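PDB 3MES: choline kinase from Cryptosporidium parvum, which probably catalyses the ATP-dependent phosphorylation of choline, and perhaps of ethanolamine, and binds ADP and magnesium. Local coordinates for residues Pro156-Thr159 and Lys160-Gln163; Asp193-Ile197 and Leu198-Ile202; Ile284-Glu287 and Tyr288-Ile291; Ala359-Val362 and Phe363-Ile366; Val387-Phe391 and Thr392-Asn396. One frame throughout, in Å; residues are numbered along the deposited sequence.

Contact 1 of 5, residues Pro156-Thr159 and Lys160-Gln163; sequences PLTT and KQLQ
Lys160 sits in the bend after Thr158, its extended chain leading away, and Gln161 then folds back on the loop to touch Thr158. With CG anti to its carbonyl carbon (chi1 -74°) and the chain straight beyond, the Gln161 amide reaches the preceding backbone: OE1 accepts Thr158 N at 2.9 Å on a lone pair in the carbonyl plane, with an N-H...O angle of 153°. A return bond from Gln161 N to Thr158 OG1 is less certain, because the position of that hydroxyl is doubtful. This side chain to backbone link lies at the turn leading into a short 3-10 segment and then helix 165-179. Leu162 contributes a weak backbone bond from its N to Thr159 O, and its CD2 meets Leu157 CD1 at 4.1 Å. Thr159 itself lies beside the magnesium site, its OG1 bonded to Asp308 and weakly to the metal ligand Glu271. Gln163 N closes the 3-10 turn on Lys160 O at 2.8 Å. A water adds a further link, donating to Thr159 O at 2.7 Å and weakly accepting from Gln163 NE2; NE2 also bonds Asp323 O, while Gln163 O takes a bond from Gln345 of the second subunit.

Contact 2 of 5, residues Asp193-Ile197 and Leu198-Ile202; sequences DKEPI and LFKRI
Ile197 and Arg201 form the tight part of this helix start. The end of Ile197 lies over one face of the Arg201 guanidinium, CD1 only 3.1 Å from NH2, a close fit for a methyl group. It gets there because CG1 stands anti to the backbone N (chi1 -164°) and the chain continues straight, while the arginine bends at its third torsion and turns one face of the flat group to the isoleucine. Arg201 N donates to Ile197 O at 2.9 Å, the first i+4 bond of the helix. The guanidinium has its polar partner elsewhere: NH1 bonds Tyr288 O, so the head group is held both by its face and by an N-H. On the buried flank Pro196 CB meets Leu198 CD2 at 3.4 Å, and Leu198 continues inward against Phe363 and Ile366.

The other side is open to solvent and held by charge. Lys200, fully extended, sends its ammonium back over the loop to meet two carboxylates. Asp193 OD2 takes NZ at 2.6 Å on its syn side, slightly out of the carboxylate plane; Glu195 OE1 takes it at 3.1 Å with the anti lone pair, its side chain crossing the lysine at about a right angle. Sharing one ammonium should offset the repulsion between the two acids. Asp193 OD1 meanwhile accepts Glu195 N at 2.7 Å. This is an Asx turn, tied by a salt-bridge network to the first turn of helix 198-214.

Contact 3 of 5, residues Ile284-Glu287 and Tyr288-Ile291; sequences IDYE and YSAI. With ADP (adenosine-5'-diphosphate), chain I; PT3 (N-propyl-tartramic acid), chain L.
Glu287 and Tyr288 lie side by side and point the same way, joined by a CH-pi contact: Glu287 CG sits over the centre of the Tyr288 ring, 3.5 Å from its centroid. A nearly eclipsed, strained first torsion of the glutamate (chi1 109°) swings the chain across that face, and the carboxylate follows the ring with planes 26° apart, OE1 coming to 3.4 Å from Tyr288 CZ. Trp371 meets the same tyrosine edge-to-face.

Backbone bonding closes a type I beta turn from Tyr286 to Ser289: Ser289 N donates to Tyr286 O at 3.1 Å. A water donates to both Tyr286 O and Ser289 O, linking the two ends of the turn. Asp285, just ahead of it, is consistent with the counterpart of the DFG aspartate of protein kinases, as in the related kinase fold; the chain leads on into strand 290-293.

Polar contact with an aromatic edge comes from Ser289 OG, which lies in the plane of the Tyr286 ring and 3.4 Å from Tyr286 CB; its hydrogen bond goes to His266 O.

The closest ligand contacts come from the first half. Ile284 CD1 packs on the ribose, 3.6 Å from ADP C3'. Asp285 CG stands 3.8 Å from ADP O1A, and OD1 is bonded by Asn273. Glu287 OE2 faces the tartramic acid, 3.8 Å from PT3 O11.

Contact 4 of 5, residues Ala359-Val362 and Phe363-Ile366; sequences AVEV and FTLI
Glu361 O is gripped twice by Thr364: the backbone N donates to it at 3.1 Å, and OG1 adds a second bond whose modelled length, 2.5 Å, is shorter than usual and so less certain. The hydroxyl reaches back because OG1 stands between its own backbone N and carbonyl carbon (chi1 59°). This is the junction of helices 351-362 and 364-376, where bonding follows the 3-10 pattern of residue i+3 to i. Phe363 N makes a weak bond of this kind to Val360 O, and Leu365 N reaches Val362 O at 3.3 Å.

The side chains round the junction are all buried. Phe363 folds back along the first helix, CD2 coming to 3.8 Å from Ala359 O, with Val360 O at the ring edge near its plane; Phe260 and the alanines of helix 294-303, Ala296 and Ala299, pack against the same ring. Glu361 is charged and buried, with its carboxylate salt-bridged to Lys405 and hydrogen-bonded by Tyr324 OH, which should stabilise the anion in this setting. Val362 and Leu365 face Leu238 of helix 235-239, and Leu365 CG lies 3.7 Å from Val362 O.

Contact 5 of 5, residues Val387-Phe391 and Thr392-Asn396; sequences VEFDF and TEYAN. With DME (decamethonium ion), chain K.
The Phe389 ring has decamethonium on one face and aromatic carbons at its edge. DME C7 lies over its centre, 3.5 Å from Phe389 CD1. At the rim, CZ meets Tyr394 CG at 3.7 Å in an offset edge-to-face pair, the edge of Phe389 directed at the face of Tyr394, centroids 5.5 Å apart and planes at 60°. Another part of the Phe389 edge serves Phe391, whose ring holds Phe389 CD2 over its centre. Tyr394 follows the ligand toward one end: OH stands 3.4 Å from DME C18, a methyl carbon of the quaternary ammonium, and is fixed by bonds with Arg398 and Tyr309.

Polar bonding gathers on Asp390. With CG anti to its backbone N (chi1 -166°), OD1 swings over the helix start and accepts Glu393 N at 2.9 Å, from above the carboxylate plane, which makes Asp390 the N-cap of helix 391-411. OD2 is taken by Gln314 NE2. Asp390 O accepts Tyr394 N at 3.0 Å, and Phe391 O accepts Ala395 N, opening the regular helical ladder. Asp390 is also the centre of an inverse gamma turn, closed by a weak bond from Phe391 N to Phe389 O.

Phe389 just before the cap and Tyr394 in the first turn both lie on the wall of the aromatic decamethonium pocket, consistent with a choline-binding site that receives quaternary ammonium groups.

The contacts follow one another along the chain without overlap. Contacts 1, 3 and 5 surround the ligand cleft: contact 1 beside magnesium, contact 3 at ADP and the tartramic acid, contact 5 at decamethonium. Their centres lie 20 to 22 Å apart. Contacts 2 and 4 sit in the helical part, away from the ligands, and join the helices behind the cleft. The loop before helix 198-214 packs on Ile291 of contact 3, while Arg201 of that helix bonds Tyr288 O; Leu198 and Ile202 meet Phe363 and Ile366 of contact 4. Helix 364-376 is followed by helix 391-411, at whose start contact 5 lies, about 10 Å from contact 4 at nearest atoms.

Contact 1 of 5, residues Pro156-Thr159 and Lys160-Gln163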
# COMPACT_ATOMS: atom_id res chain seq x y z
N PRO B 156 9.29 4.58 11.71
CA PRO B 156 9.68 3.21 11.39
C PRO B 156 8.69 2.22 12.01
O PRO B 156 8.31 2.38 13.17
CB PRO B 156 11.05 3.07 12.06
CG PRO B 156 11.02 4.05 13.18
CD PRO B 156 10.21 5.20 12.68
N LEU B 157 8.28 1.23 11.24
CA LEU B 157 7.37 0.20 11.76
C LEU B 157 7.93 -0.41 13.03
O LEU B 157 9.14 -0.40 13.25
CB LEU B 157 7.16 -0.90 10.71
CG LEU B 157 6.46 -0.49 9.41
CD1 LEU B 157 6.57 -1.60 8.38
CD2 LEU B 157 5.01 -0.13 9.67
N THR B 158 7.05 -0.91 13.88
CA THR B 158 7.48 -1.63 15.07
C THR B 158 7.46 -3.12 14.80
O THR B 158 6.82 -3.58 13.85
CB THR B 158 6.58 -1.34 16.29
OG1 THR B 158 5.24 -1.73 15.99
CG2 THR B 158 6.62 0.14 16.64
N THR B 159 8.15 -3.89 15.63
CA THR B 159 8.19 -5.34 15.47
C THR B 159 6.78 -5.94 15.53
O THR B 159 6.48 -6.89 14.81
CB THR B 159 9.08 -6.00 16.53
OG1 THR B 159 10.36 -5.35 16.55
CG2 THR B 159 9.28 -7.48 16.21
N LYS B 160 5.93 -5.39 16.38
CA LYS B 160 4.57 -5.90 16.54
C LYS B 160 3.71 -5.57 15.33
O LYS B 160 2.89 -6.38 14.90
CB LYS B 160 3.94 -5.37 17.82
CG LYS B 160 4.56 -5.94 19.08
CD LYS B 160 4.15 -5.18 20.33
CE LYS B 160 4.84 -5.76 21.56
NZ LYS B 160 4.59 -4.96 22.79
N GLN B 161 3.89 -4.37 14.78
CA GLN B 161 3.09 -3.92 13.65
C GLN B 161 3.22 -4.85 12.45
O GLN B 161 2.33 -4.89 11.59
CB GLN B 161 3.47 -2.50 13.26
CG GLN B 161 2.98 -1.43 14.21
CD GLN B 161 3.29 -0.04 13.72
OE1 GLN B 161 4.44 0.28 13.43
NE2 GLN B 161 2.27 0.80 13.61
N LEU B 162 4.31 -5.59 12.38
CA LEU B 162 4.51 -6.55 11.31
C LEU B 162 3.40 -7.60 11.30
O LEU B 162 3.05 -8.13 10.25
CB LEU B 162 5.88 -7.22 11.41
CG LEU B 162 7.10 -6.30 11.36
CD1 LEU B 162 8.35 -7.09 11.01
CD2 LEU B 162 6.88 -5.17 10.36
N GLN B 163 2.85 -7.88 12.48
CA GLN B 163 1.80 -8.90 12.61
C GLN B 163 0.50 -8.44 11.97
O GLN B 163 -0.36 -9.25 11.64
CB GLN B 163 1.56 -9.25 14.09
CG GLN B 163 2.77 -9.83 14.82
CD GLN B 163 3.01 -11.30 14.48
OE1 GLN B 163 2.24 -11.92 13.76
NE2 GLN B 163 4.10 -11.85 15.02
O HOH W 1 6.18 -9.60 15.08

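Contact 2 of 5, residues Asp193-Ile197 and Leu198-Ile202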
# COMPACT_ATOMS: atom_id res chain seq x y z
N ASP B 193 26.25 -8.15 -10.45
CA ASP B 193 26.33 -9.60 -10.44
C ASP B 193 24.96 -10.24 -10.65
O ASP B 193 24.00 -9.90 -9.97
CB ASP B 193 26.95 -10.08 -9.13
CG ASP B 193 27.03 -11.60 -9.04
OD1 ASP B 193 26.89 -12.27 -10.08
OD2 ASP B 193 27.23 -12.11 -7.92
N LYS B 194 24.88 -11.15 -11.60
CA LYS B 194 23.62 -11.84 -11.89
C LYS B 194 23.45 -13.10 -11.04
O LYS B 194 22.43 -13.78 -11.13
CB LYS B 194 23.53 -12.18 -13.38
CG LYS B 194 23.45 -10.96 -14.29
CD LYS B 194 23.35 -11.37 -15.75
CE LYS B 194 23.03 -10.17 -16.64
NZ LYS B 194 24.14 -9.18 -16.67
N GLU B 195 24.45 -13.41 -10.23
CA GLU B 195 24.38 -14.58 -9.35
C GLU B 195 23.91 -14.21 -7.96
O GLU B 195 24.22 -13.13 -7.46
CB GLU B 195 25.75 -15.27 -9.26
CG GLU B 195 26.21 -15.91 -10.56
CD GLU B 195 27.46 -16.76 -10.39
OE1 GLU B 195 28.17 -16.59 -9.37
OE2 GLU B 195 27.72 -17.61 -11.26
N PRO B 196 23.15 -15.11 -7.31
CA PRO B 196 22.67 -14.89 -5.96
C PRO B 196 23.84 -14.69 -5.01
O PRO B 196 24.92 -15.22 -5.24
CB PRO B 196 21.92 -16.18 -5.63
CG PRO B 196 22.47 -17.20 -6.56
CD PRO B 196 22.79 -16.45 -7.81
N ILE B 197 23.62 -13.94 -3.93
CA ILE B 197 24.71 -13.58 -3.03
C ILE B 197 24.70 -14.40 -1.75
O ILE B 197 25.66 -14.37 -0.98
CB ILE B 197 24.63 -12.08 -2.67
CG1 ILE B 197 25.95 -11.61 -2.06
CG2 ILE B 197 23.45 -11.82 -1.73
CD1 ILE B 197 26.03 -10.12 -1.88
N LEU B 198 23.62 -15.15 -1.53
CA LEU B 198 23.39 -15.80 -0.24
C LEU B 198 24.56 -16.64 0.26
O LEU B 198 24.92 -16.58 1.43
CB LEU B 198 22.10 -16.62 -0.25
CG LEU B 198 22.03 -17.90 -1.08
CD1 LEU B 198 20.80 -18.70 -0.69
CD2 LEU B 198 22.03 -17.59 -2.57
N PHE B 199 25.16 -17.42 -0.64
CA PHE B 199 26.28 -18.28 -0.26
C PHE B 199 27.60 -17.51 -0.16
O PHE B 199 28.30 -17.61 0.84
CB PHE B 199 26.41 -19.46 -1.22
CG PHE B 199 25.18 -20.31 -1.29
CD1 PHE B 199 24.72 -20.98 -0.17
CD2 PHE B 199 24.47 -20.44 -2.47
CE1 PHE B 199 23.59 -21.77 -0.22
CE2 PHE B 199 23.34 -21.23 -2.54
CZ PHE B 199 22.89 -21.89 -1.41
N LYS B 200 27.93 -16.76 -1.20
CA LYS B 200 29.14 -15.95 -1.20
C LYS B 200 29.23 -15.14 0.08
O LYS B 200 30.25 -15.17 0.78
CB LYS B 200 29.15 -15.00 -2.40
CG LYS B 200 28.98 -15.68 -3.74
CD LYS B 200 28.96 -14.66 -4.87
CE LYS B 200 28.57 -15.30 -6.18
NZ LYS B 200 28.56 -14.31 -7.29
N ARG B 201 28.17 -14.42 0.39
CA ARG B 201 28.13 -13.56 1.57
C ARG B 201 28.38 -14.36 2.85
O ARG B 201 29.13 -13.92 3.72
CB ARG B 201 26.80 -12.82 1.65
CG ARG B 201 26.61 -11.96 2.89
CD ARG B 201 25.49 -10.95 2.68
NE ARG B 201 25.87 -9.92 1.72
CZ ARG B 201 25.03 -9.02 1.22
NH1 ARG B 201 23.75 -9.02 1.58
NH2 ARG B 201 25.46 -8.12 0.36
N ILE B 202 27.76 -15.53 2.95
CA ILE B 202 27.95 -16.38 4.12
C ILE B 202 29.41 -16.81 4.26
O ILE B 202 29.98 -16.73 5.34
CB ILE B 202 27.05 -17.64 4.07
CG1 ILE B 202 25.61 -17.27 4.43
CG2 ILE B 202 27.58 -18.69 5.03
CD1 ILE B 202 24.65 -18.44 4.42

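Contact 3 of 5, residues Ile284-Glu287 and Tyr288-Ile291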
# COMPACT_ATOMS: atom_id res chain seq x y z
N ILE B 284 14.17 1.59 3.23
CA ILE B 284 15.46 2.28 3.27
C ILE B 284 16.58 1.29 3.59
O ILE B 284 16.34 0.11 3.81
CB ILE B 284 15.47 3.43 4.30
CG1 ILE B 284 15.08 2.92 5.69
CG2 ILE B 284 14.54 4.55 3.86
CD1 ILE B 284 15.38 3.89 6.81
N ASP B 285 17.81 1.80 3.62
CA ASP B 285 18.97 0.99 3.97
C ASP B 285 19.17 -0.16 2.99
O ASP B 285 18.82 -1.31 3.28
CB ASP B 285 18.85 0.47 5.40
CG ASP B 285 20.16 -0.07 5.93
OD1 ASP B 285 20.15 -0.76 6.97
OD2 ASP B 285 21.21 0.20 5.31
N TYR B 286 19.73 0.15 1.83
CA TYR B 286 19.95 -0.84 0.78
C TYR B 286 21.41 -1.28 0.72
O TYR B 286 21.88 -1.74 -0.32
CB TYR B 286 19.54 -0.29 -0.59
CG TYR B 286 18.10 0.17 -0.67
CD1 TYR B 286 17.09 -0.70 -1.06
CD2 TYR B 286 17.75 1.48 -0.35
CE1 TYR B 286 15.78 -0.28 -1.14
CE2 TYR B 286 16.44 1.91 -0.42
CZ TYR B 286 15.45 1.02 -0.82
OH TYR B 286 14.14 1.44 -0.89
N GLU B 287 22.13 -1.16 1.83
CA GLU B 287 23.56 -1.46 1.84
C GLU B 287 23.87 -2.94 1.61
O GLU B 287 24.99 -3.29 1.26
CB GLU B 287 24.22 -0.97 3.14
CG GLU B 287 24.65 -2.08 4.08
CD GLU B 287 25.67 -1.62 5.12
OE1 GLU B 287 26.65 -2.35 5.35
OE2 GLU B 287 25.48 -0.52 5.68
N TYR B 288 22.88 -3.81 1.81
CA TYR B 288 23.08 -5.24 1.61
C TYR B 288 22.32 -5.75 0.38
O TYR B 288 22.19 -6.96 0.17
CB TYR B 288 22.65 -6.03 2.84
CG TYR B 288 23.36 -5.63 4.12
CD1 TYR B 288 24.65 -6.08 4.39
CD2 TYR B 288 22.74 -4.81 5.05
CE1 TYR B 288 25.30 -5.72 5.55
CE2 TYR B 288 23.39 -4.44 6.22
CZ TYR B 288 24.67 -4.90 6.46
OH TYR B 288 25.31 -4.54 7.62
N SER B 289 21.82 -4.83 -0.43
CA SER B 289 21.01 -5.20 -1.58
C SER B 289 21.85 -5.73 -2.74
O SER B 289 22.88 -5.16 -3.09
CB SER B 289 20.14 -4.02 -2.03
OG SER B 289 19.26 -3.64 -0.99
N ALA B 290 21.38 -6.83 -3.33
CA ALA B 290 22.07 -7.50 -4.43
C ALA B 290 21.20 -8.65 -4.93
O ALA B 290 20.28 -9.09 -4.23
CB ALA B 290 23.42 -8.01 -3.97
N ILE B 291 21.48 -9.13 -6.13
CA ILE B 291 20.72 -10.25 -6.66
C ILE B 291 20.74 -11.40 -5.67
O ILE B 291 21.74 -11.65 -5.01
CB ILE B 291 21.26 -10.74 -8.02
CG1 ILE B 291 21.17 -9.62 -9.06
CG2 ILE B 291 20.47 -11.96 -8.49
CD1 ILE B 291 19.76 -9.23 -9.42
PB ADP I . 24.69 3.46 8.40
O1B ADP I . 25.69 4.12 9.32
O2B ADP I . 24.94 3.67 6.93
O3B ADP I . 24.36 2.03 8.78
PA ADP I . 21.91 3.89 8.07
O1A ADP I . 21.63 2.43 8.32
O2A ADP I . 21.82 4.45 6.67
O3A ADP I . 23.34 4.28 8.69
O5' ADP I . 20.95 4.74 9.03
C5' ADP I . 19.68 5.20 8.57
C4' ADP I . 18.83 5.48 9.79
O4' ADP I . 18.68 6.89 9.94
C3' ADP I . 17.44 4.90 9.60
O3' ADP I . 17.15 3.97 10.64
C2' ADP I . 16.49 6.08 9.66
O2' ADP I . 15.86 6.10 10.94
C1' ADP I . 17.39 7.29 9.49
N9 ADP I . 17.50 7.62 8.05
C8 ADP I . 18.51 7.27 7.24
N7 ADP I . 18.32 7.73 5.97
C5 ADP I . 17.15 8.40 5.97
C6 ADP I . 16.35 9.14 4.97
N6 ADP I . 16.77 9.26 3.69
N1 ADP I . 15.19 9.70 5.38
C2 ADP I . 14.76 9.59 6.66
N3 ADP I . 15.44 8.94 7.62
C4 ADP I . 16.62 8.33 7.35
O1 PT3 L . 21.93 -0.80 8.32
O11 PT3 L . 24.00 -0.98 9.14
C1 PT3 L . 22.76 -1.05 9.23
C2 PT3 L . 22.18 -1.50 10.57
O2 PT3 L . 23.21 -1.66 11.54
C3 PT3 L . 21.45 -2.82 10.34
O3 PT3 L . 22.01 -3.84 11.17
C4 PT3 L . 19.98 -2.61 10.67
O41 PT3 L . 19.10 -3.18 10.04
N4 PT3 L . 19.77 -1.73 11.65
C41 PT3 L . 18.41 -1.38 12.10
C42 PT3 L . 18.48 -0.71 13.47
C43 PT3 L . 17.68 -1.51 14.51
O HOH W 2 23.98 -3.08 -2.30

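Contact 4 of 5, residues Ala359-Val362 and Phe363-Ile366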
# COMPACT_ATOMS: atom_id res chain seq x y z
N ALA B 359 8.49 -23.61 0.55
CA ALA B 359 9.83 -23.46 0.01
C ALA B 359 10.55 -22.29 0.69
O ALA B 359 11.74 -22.39 1.01
CB ALA B 359 9.79 -23.25 -1.50
N VAL B 360 9.83 -21.20 0.90
CA VAL B 360 10.40 -20.01 1.53
C VAL B 360 10.88 -20.31 2.95
O VAL B 360 11.79 -19.66 3.45
CB VAL B 360 9.38 -18.86 1.59
CG1 VAL B 360 9.87 -17.76 2.52
CG2 VAL B 360 9.12 -18.31 0.20
N GLU B 361 10.25 -21.29 3.59
CA GLU B 361 10.63 -21.69 4.94
C GLU B 361 12.09 -22.12 5.01
O GLU B 361 12.77 -21.86 6.00
CB GLU B 361 9.72 -22.81 5.45
CG GLU B 361 8.35 -22.33 5.90
CD GLU B 361 8.43 -21.36 7.07
OE1 GLU B 361 8.29 -20.14 6.83
OE2 GLU B 361 8.64 -21.81 8.21
N VAL B 362 12.55 -22.78 3.96
CA VAL B 362 13.93 -23.26 3.91
C VAL B 362 14.92 -22.11 4.04
O VAL B 362 15.91 -22.21 4.76
CB VAL B 362 14.21 -24.01 2.59
CG1 VAL B 362 15.71 -24.10 2.34
CG2 VAL B 362 13.58 -25.40 2.63
N PHE B 363 14.65 -21.01 3.35
CA PHE B 363 15.54 -19.86 3.35
C PHE B 363 15.64 -19.16 4.70
O PHE B 363 16.44 -18.24 4.87
CB PHE B 363 15.12 -18.86 2.27
CG PHE B 363 15.44 -19.30 0.87
CD1 PHE B 363 16.69 -19.08 0.33
CD2 PHE B 363 14.48 -19.95 0.10
CE1 PHE B 363 16.99 -19.49 -0.96
CE2 PHE B 363 14.77 -20.36 -1.18
CZ PHE B 363 16.03 -20.13 -1.72
N THR B 364 14.82 -19.58 5.67
CA THR B 364 14.86 -18.98 7.00
C THR B 364 16.19 -19.26 7.69
O THR B 364 16.66 -18.46 8.50
CB THR B 364 13.71 -19.49 7.90
OG1 THR B 364 13.78 -20.91 8.03
CG2 THR B 364 12.35 -19.11 7.32
N LEU B 365 16.78 -20.41 7.36
CA LEU B 365 18.05 -20.80 7.95
C LEU B 365 19.18 -19.92 7.41
O LEU B 365 20.13 -19.61 8.13
CB LEU B 365 18.34 -22.28 7.67
CG LEU B 365 17.25 -23.29 8.07
CD1 LEU B 365 17.65 -24.69 7.63
CD2 LEU B 365 16.97 -23.25 9.57
N ILE B 366 19.06 -19.52 6.15
CA ILE B 366 20.05 -18.63 5.55
C ILE B 366 20.13 -17.33 6.34
O ILE B 366 21.22 -16.79 6.55
CB ILE B 366 19.71 -18.33 4.08
CG1 ILE B 366 19.71 -19.62 3.25
CG2 ILE B 366 20.71 -17.34 3.50
CD1 ILE B 366 21.08 -20.26 3.11

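Contact 5 of 5, residues Val387-Phe391 and Thr392-Asn396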
# COMPACT_ATOMS: atom_id res chain seq x y z
N VAL B 387 28.06 2.27 20.51
CA VAL B 387 26.60 2.14 20.41
C VAL B 387 26.10 0.87 21.10
O VAL B 387 26.71 -0.19 21.00
CB VAL B 387 26.10 2.23 18.96
CG1 VAL B 387 25.12 1.10 18.66
CG2 VAL B 387 25.49 3.61 18.71
N GLU B 388 24.98 1.01 21.80
CA GLU B 388 24.47 -0.03 22.68
C GLU B 388 23.89 -1.23 21.93
O GLU B 388 22.75 -1.18 21.46
CB GLU B 388 23.40 0.55 23.61
CG GLU B 388 23.81 1.85 24.30
CD GLU B 388 24.42 1.62 25.67
OE1 GLU B 388 23.71 1.12 26.56
OE2 GLU B 388 25.61 1.96 25.85
N PHE B 389 24.67 -2.30 21.82
CA PHE B 389 24.17 -3.55 21.26
C PHE B 389 25.08 -4.72 21.58
O PHE B 389 26.29 -4.66 21.38
CB PHE B 389 23.97 -3.43 19.74
CG PHE B 389 23.19 -4.57 19.15
CD1 PHE B 389 21.81 -4.61 19.25
CD2 PHE B 389 23.84 -5.61 18.50
CE1 PHE B 389 21.09 -5.67 18.71
CE2 PHE B 389 23.12 -6.66 17.96
CZ PHE B 389 21.75 -6.69 18.06
N ASP B 390 24.49 -5.81 22.08
CA ASP B 390 25.25 -7.00 22.43
C ASP B 390 25.34 -7.95 21.23
O ASP B 390 24.56 -8.89 21.11
CB ASP B 390 24.62 -7.71 23.63
CG ASP B 390 25.54 -8.74 24.23
OD1 ASP B 390 26.29 -9.39 23.47
OD2 ASP B 390 25.51 -8.91 25.47
N PHE B 391 26.31 -7.68 20.36
CA PHE B 391 26.47 -8.44 19.12
C PHE B 391 26.73 -9.92 19.35
O PHE B 391 26.30 -10.76 18.56
CB PHE B 391 27.58 -7.83 18.26
CG PHE B 391 27.28 -6.44 17.79
CD1 PHE B 391 26.56 -6.23 16.62
CD2 PHE B 391 27.72 -5.33 18.51
CE1 PHE B 391 26.28 -4.95 16.18
CE2 PHE B 391 27.45 -4.05 18.07
CZ PHE B 391 26.72 -3.86 16.91
N THR B 392 27.45 -10.25 20.42
CA THR B 392 27.77 -11.65 20.72
C THR B 392 26.53 -12.42 21.16
O THR B 392 26.28 -13.54 20.72
CB THR B 392 28.84 -11.78 21.81
OG1 THR B 392 30.04 -11.11 21.39
CG2 THR B 392 29.16 -13.24 22.07
N GLU B 393 25.74 -11.81 22.05
CA GLU B 393 24.52 -12.44 22.53
C GLU B 393 23.51 -12.58 21.40
O GLU B 393 22.76 -13.56 21.34
CB GLU B 393 23.91 -11.65 23.69
CG GLU B 393 22.75 -12.35 24.37
CD GLU B 393 23.13 -13.73 24.88
OE1 GLU B 393 24.32 -13.93 25.22
OE2 GLU B 393 22.24 -14.61 24.94
N TYR B 394 23.49 -11.60 20.49
CA TYR B 394 22.57 -11.64 19.36
C TYR B 394 22.93 -12.76 18.40
O TYR B 394 22.05 -13.41 17.84
CB TYR B 394 22.54 -10.30 18.62
CG TYR B 394 21.63 -10.32 17.42
CD1 TYR B 394 20.25 -10.34 17.57
CD2 TYR B 394 22.14 -10.31 16.13
CE1 TYR B 394 19.41 -10.36 16.48
CE2 TYR B 394 21.31 -10.33 15.03
CZ TYR B 394 19.94 -10.35 15.21
OH TYR B 394 19.11 -10.37 14.12
N ALA B 395 24.23 -12.98 18.21
CA ALA B 395 24.70 -14.06 17.35
C ALA B 395 24.32 -15.41 17.94
O ALA B 395 23.82 -16.29 17.24
CB ALA B 395 26.20 -13.96 17.16
N ASN B 396 24.54 -15.56 19.24
CA ASN B 396 24.14 -16.77 19.95
C ASN B 396 22.67 -17.09 19.71
O ASN B 396 22.29 -18.25 19.55
CB ASN B 396 24.37 -16.61 21.46
CG ASN B 396 25.83 -16.75 21.85
OD1 ASN B 396 26.21 -16.42 22.97
ND2 ASN B 396 26.65 -17.23 20.92
N1 DME K . 17.70 1.63 17.42
C2 DME K . 19.13 1.41 17.71
C3 DME K . 19.76 0.56 16.60
C4 DME K . 21.12 -0.00 17.05
C5 DME K . 21.79 -0.80 15.93
C6 DME K . 21.04 -2.11 15.64
C7 DME K . 21.91 -3.33 15.96
C8 DME K . 22.12 -4.20 14.72
C9 DME K . 21.08 -5.32 14.64
C10 DME K . 20.60 -5.51 13.20
C11 DME K . 20.29 -6.98 12.91
N12 DME K . 19.92 -7.15 11.50
C13 DME K . 16.93 1.60 18.68
C14 DME K . 17.54 2.93 16.77
C15 DME K . 17.22 0.56 16.53
C16 DME K . 18.76 -6.30 11.18
C17 DME K . 21.06 -6.77 10.65
C18 DME K . 19.56 -8.56 11.26